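Local coordinates for protein DegT/DnrJ/EryC1/StrS aminotransferase (Brucella abortus 2308, PDB 4QGR) that probably acts as a pyridoxal-phosphate-dependent aminotransferase of the DegT/DnrJ/EryC1/StrS family, at residues Gly82-Val87 with Ala128-Glu133; Glu121-Ala126 with Thr157-Arg162. All coordinates share one frame; numbering follows the deposited sequence.

Both contacts depend on helix 120-133. Its end, 128-133, packs on strand 83-88 in contact 1. Its earlier turns, 121-126, pack on helix 153-163 in contact 2. Along the chain the segments alternate: 82-87, 121-126, 128-133, 157-162. The two centres lie about 11 Å apart, and the contacts touch: F86 CB is 3.6 Å from L123 CD1. One helix thus meets the central, largely parallel sheet and the next helix in the chain. Both contacts belong to the packing of the sheet and its helices, consistent with the fold type I architecture of pyridoxal-phosphate-dependent enzymes. Both lie away from the pyridoxal phosphate site.

Contact 1 of 2, residues Gly82-Val87 with Ala128-Glu133; sequences GHAVFV and AATIKE
T130 meets two residues of the strand, A84 and F86, with different branches of its side chain. Its methyl CG2 faces the A84 methyl, with CG2 4.0 Å from A84 CB. Its hydroxyl meets the F86 ring at the edge and in the ring plane. OG1 is 3.6 Å from F86 CE2 and equally far from CZ, so it sits against that bond of the ring. T130 CB adds a looser touch, 4.0 Å from F86 CZ. F86 reaches out from the strand and T130 from the helix, so the two side chains point against each other. A84 and F86 are two apart on the strand, so both point to the same face of the sheet. This is helix-on-sheet packing within a beta-alpha-beta crossover. Helix 120-133 links strand 105-109 to strand 137-141, and strand 83-88 runs between those two in the sheet. The helix therefore lies over a strand that it does not directly connect. The T130 torsion divides the two roles: OG1 sits beside the backbone N (chi1 -56°) and CG2 lies anti to it. There OG1 hydrogen-bonds to A126 O, one turn earlier in the helix, which satisfies the buried hydroxyl and helps fix the rotation of the side chain. Around the pair, V107 touches both A84 and F86. P138 and I127 also pack on the F86 side chain.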
loop_
_atom_site.group_PDB
_atom_site.type_symbol
_atom_site.label_atom_id
_atom_site.label_comp_id
_atom_site.label_asym_id
_atom_site.label_seq_id
_atom_site.Cartn_x
_atom_site.Cartn_y
_atom_site.Cartn_z
ATOM N N GLY A 82 11.779 6.316 20.854
ATOM C CA GLY A 82 13.085 6.395 21.519
ATOM C C GLY A 82 14.274 6.390 20.572
ATOM O O GLY A 82 15.408 6.450 21.021
ATOM N N HIS A 83 14.008 6.301 19.273
ATOM C CA HIS A 83 15.046 6.064 18.295
ATOM C C HIS A 83 15.159 7.182 17.272
ATOM O O HIS A 83 14.140 7.779 16.867
ATOM C CB HIS A 83 14.814 4.747 17.567
ATOM C CG HIS A 83 14.783 3.569 18.473
ATOM N ND1 HIS A 83 14.072 2.430 18.188
ATOM C CD2 HIS A 83 15.327 3.378 19.705
ATOM C CE1 HIS A 83 14.215 1.561 19.175
ATOM N NE2 HIS A 83 14.970 2.119 20.110
ATOM N N ALA A 84 16.409 7.467 16.890
ATOM C CA ALA A 84 16.715 8.481 15.888
ATOM C C ALA A 84 17.126 7.847 14.555
ATOM O O ALA A 84 17.909 6.878 14.522
ATOM C CB ALA A 84 17.812 9.386 16.371
ATOM N N VAL A 85 16.609 8.396 13.470
ATOM C CA VAL A 85 16.992 7.958 12.094
ATOM C C VAL A 85 17.405 9.199 11.301
ATOM O O VAL A 85 16.663 10.220 11.238
ATOM C CB VAL A 85 15.854 7.214 11.372
ATOM C CG1 VAL A 85 16.258 6.832 9.955
ATOM C CG2 VAL A 85 15.352 6.006 12.151
ATOM N N PHE A 86 18.603 9.159 10.721
ATOM C CA PHE A 86 19.227 10.326 10.061
ATOM C C PHE A 86 18.905 10.310 8.584
ATOM O O PHE A 86 19.153 9.295 7.924
ATOM C CB PHE A 86 20.762 10.312 10.332
ATOM C CG PHE A 86 21.056 10.356 11.791
ATOM C CD1 PHE A 86 21.019 9.174 12.550
ATOM C CD2 PHE A 86 21.143 11.566 12.451
ATOM C CE1 PHE A 86 21.184 9.189 13.888
ATOM C CE2 PHE A 86 21.339 11.597 13.815
ATOM C CZ PHE A 86 21.343 10.424 14.548
ATOM N N VAL A 87 18.288 11.397 8.110
ATOM C CA VAL A 87 17.731 11.499 6.742
ATOM C C VAL A 87 18.020 12.872 6.154
ATOM O O VAL A 87 18.226 13.865 6.900
ATOM C CB VAL A 87 16.196 11.205 6.727
ATOM C CG1 VAL A 87 15.927 9.887 7.426
ATOM C CG2 VAL A 87 15.394 12.292 7.432
ATOM N N ALA A 128 26.730 12.497 16.612
ATOM C CA ALA A 128 27.402 12.884 17.849
ATOM C C ALA A 128 26.522 13.772 18.740
ATOM O O ALA A 128 26.485 13.579 19.967
ATOM C CB ALA A 128 28.759 13.547 17.590
ATOM N N ALA A 129 25.838 14.735 18.153
ATOM C CA ALA A 129 24.940 15.602 18.927
ATOM C C ALA A 129 23.781 14.823 19.545
ATOM O O ALA A 129 23.399 15.055 20.702
ATOM C CB ALA A 129 24.416 16.738 18.072
ATOM N N THR A 130 23.243 13.864 18.797
ATOM C CA THR A 130 22.159 13.059 19.301
ATOM C C THR A 130 22.650 12.237 20.481
ATOM O O THR A 130 21.947 12.124 21.496
ATOM C CB THR A 130 21.571 12.144 18.203
ATOM O OG1 THR A 130 21.162 12.947 17.101
ATOM C CG2 THR A 130 20.382 11.371 18.739
ATOM N N ILE A 131 23.863 11.712 20.389
ATOM C CA ILE A 131 24.392 10.928 21.526
ATOM C C ILE A 131 24.576 11.847 22.726
ATOM O O ILE A 131 24.178 11.492 23.844
ATOM C CB ILE A 131 25.664 10.185 21.157
ATOM C CG1 ILE A 131 25.309 9.137 20.089
ATOM C CG2 ILE A 131 26.303 9.530 22.385
ATOM C CD1 ILE A 131 26.483 8.392 19.515
ATOM N N LYS A 132 25.144 13.026 22.491
ATOM C CA LYS A 132 25.397 13.987 23.573
ATOM C C LYS A 132 24.110 14.442 24.276
ATOM O O LYS A 132 24.090 14.591 25.505
ATOM C CB LYS A 132 26.139 15.219 23.036
ATOM N N GLU A 133 23.062 14.729 23.510
ATOM C CA GLU A 133 21.775 15.084 24.088
ATOM C C GLU A 133 21.186 13.912 24.938
ATOM O O GLU A 133 20.600 14.139 25.978
ATOM C CB GLU A 133 20.794 15.548 23.017
ATOM C CG GLU A 133 19.448 15.963 23.610
ATOM C CD GLU A 133 18.350 16.176 22.597
ATOM O OE1 GLU A 133 18.615 16.015 21.402
ATOM O OE2 GLU A 133 17.212 16.486 23.013
#

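Contact 2 of 2, residues Glu121-Ala126 with Thr157-Arg162; sequences EQLEAA and TAIAER
The carboxylate of E124 is the flat group here, and I159 CG1 approaches it from above its plane. CG1 lies nearer to one oxygen, with E124 OE2 3.7 Å from I159 CG1. Carbon CD of E124 is 4.2 Å from the same CG1. The base of the glutamate touches as well: E124 CB is 3.9 Å from I159 CD1. The same methyl also meets L123, with I159 CD1 4.0 Å from L123 CD2. The end of I159 thus reaches two neighbouring residues of the facing helix, and its side chain runs at a slant to both. The E124 CG is anti to the backbone N (chi1 -169°) and the chain is extended beyond it, which brings one face of the carboxylate to I159 CG1. Between these two segments the backbones are nearest here, with E124 CA 6.5 Å from I159 CA. Helices 120-133 and 153-163 are consecutive in the alternating strand-helix order of the large domain, with strand 137-141 between them in sequence. V120 and I127 also touch I159. L123 and I159 are buried, whereas E124 is exposed. No hydrogen bond or salt bridge joins the two segments, so their direct contact is van der Waals. The E121-R155 salt bridge, just before 157-162, adds a polar link between the same helices. The carboxylate of E124 lies at the solvent side, where water probably solvates its charge.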
loop_
_atom_site.group_PDB
_atom_site.type_symbol
_atom_site.label_atom_id
_atom_site.label_comp_id
_atom_site.label_asym_id
_atom_site.label_seq_id
_atom_site.Cartn_x
_atom_site.Cartn_y
_atom_site.Cartn_z
ATOM N N GLU A 121 29.991 14.740 6.531
ATOM C CA GLU A 121 30.581 15.331 7.726
ATOM C C GLU A 121 29.497 15.743 8.693
ATOM O O GLU A 121 29.632 15.571 9.929
ATOM C CB GLU A 121 31.430 16.556 7.399
ATOM C CG GLU A 121 32.772 16.236 6.761
ATOM C CD GLU A 121 32.723 15.972 5.265
ATOM O OE1 GLU A 121 31.663 16.175 4.601
ATOM O OE2 GLU A 121 33.788 15.531 4.750
ATOM N N GLN A 122 28.434 16.316 8.150
ATOM C CA GLN A 122 27.332 16.764 8.989
ATOM C C GLN A 122 26.527 15.601 9.556
ATOM O O GLN A 122 26.063 15.691 10.669
ATOM C CB GLN A 122 26.428 17.747 8.255
ATOM C CG GLN A 122 25.640 18.586 9.259
ATOM C CD GLN A 122 24.525 19.400 8.667
ATOM O OE1 GLN A 122 23.880 18.991 7.684
ATOM N NE2 GLN A 122 24.230 20.517 9.301
ATOM N N LEU A 123 26.393 14.501 8.815
ATOM C CA LEU A 123 25.828 13.275 9.353
ATOM C C LEU A 123 26.570 12.860 10.640
ATOM O O LEU A 123 25.950 12.546 11.671
ATOM C CB LEU A 123 25.944 12.153 8.340
ATOM C CG LEU A 123 25.634 10.739 8.765
ATOM C CD1 LEU A 123 24.204 10.623 9.264
ATOM C CD2 LEU A 123 25.922 9.667 7.692
ATOM N N GLU A 124 27.883 12.810 10.547
ATOM C CA GLU A 124 28.710 12.454 11.689
ATOM C C GLU A 124 28.443 13.368 12.894
ATOM O O GLU A 124 28.296 12.909 14.044
ATOM C CB GLU A 124 30.206 12.450 11.267
ATOM C CG GLU A 124 31.131 11.842 12.320
ATOM C CD GLU A 124 32.491 11.450 11.744
ATOM O OE1 GLU A 124 33.207 12.325 11.217
ATOM O OE2 GLU A 124 32.846 10.259 11.796
ATOM N N ALA A 125 28.401 14.661 12.635
ATOM C CA ALA A 125 28.109 15.660 13.689
ATOM C C ALA A 125 26.715 15.503 14.294
ATOM O O ALA A 125 26.550 15.693 15.510
ATOM C CB ALA A 125 28.277 17.040 13.150
ATOM N N ALA A 126 25.748 15.144 13.460
ATOM C CA ALA A 126 24.366 14.958 13.871
ATOM C C ALA A 126 24.258 13.756 14.806
ATOM O O ALA A 126 23.582 13.821 15.835
ATOM C CB ALA A 126 23.465 14.766 12.651
ATOM N N THR A 157 28.975 4.492 5.363
ATOM C CA THR A 157 29.098 3.223 6.041
ATOM C C THR A 157 30.228 3.286 7.080
ATOM O O THR A 157 30.089 2.706 8.189
ATOM C CB THR A 157 29.333 2.110 4.998
ATOM O OG1 THR A 157 28.298 2.215 4.012
ATOM C CG2 THR A 157 29.363 0.705 5.638
ATOM N N ALA A 158 31.311 3.995 6.777
ATOM C CA ALA A 158 32.369 4.138 7.786
ATOM C C ALA A 158 31.800 4.748 9.086
ATOM O O ALA A 158 32.112 4.303 10.180
ATOM C CB ALA A 158 33.526 4.980 7.283
ATOM N N ILE A 159 30.900 5.722 8.943
ATOM C CA ILE A 159 30.253 6.306 10.106
ATOM C C ILE A 159 29.348 5.305 10.829
ATOM O O ILE A 159 29.393 5.150 12.050
ATOM C CB ILE A 159 29.471 7.585 9.703
ATOM C CG1 ILE A 159 30.446 8.706 9.379
ATOM C CG2 ILE A 159 28.586 8.026 10.852
ATOM C CD1 ILE A 159 29.867 9.768 8.500
ATOM N N ALA A 160 28.544 4.595 10.076
ATOM C CA ALA A 160 27.677 3.537 10.590
ATOM C C ALA A 160 28.413 2.402 11.284
ATOM O O ALA A 160 27.874 1.757 12.192
ATOM C CB ALA A 160 26.854 2.978 9.433
ATOM N N GLU A 161 29.625 2.110 10.840
ATOM C CA GLU A 161 30.420 1.027 11.400
ATOM C C GLU A 161 30.788 1.286 12.864
ATOM O O GLU A 161 30.875 0.363 13.653
ATOM C CB GLU A 161 31.707 0.834 10.562
ATOM C CG GLU A 161 31.429 0.108 9.276
ATOM C CD GLU A 161 32.568 0.166 8.279
ATOM O OE1 GLU A 161 33.644 0.706 8.589
ATOM O OE2 GLU A 161 32.363 -0.365 7.163
ATOM N N ARG A 162 31.044 2.542 13.188
ATOM C CA ARG A 162 31.491 2.954 14.501
ATOM C C ARG A 162 30.304 2.855 15.404
ATOM O O ARG A 162 30.369 2.290 16.483
ATOM C CB ARG A 162 32.020 4.422 14.441
ATOM C CG ARG A 162 32.449 5.079 15.742
ATOM C CD ARG A 162 33.296 4.173 16.616
ATOM N NE ARG A 162 34.595 3.796 16.022
ATOM C CZ ARG A 162 35.682 4.569 15.998
ATOM N NH1 ARG A 162 36.793 4.128 15.444
ATOM N NH2 ARG A 162 35.670 5.798 16.508
#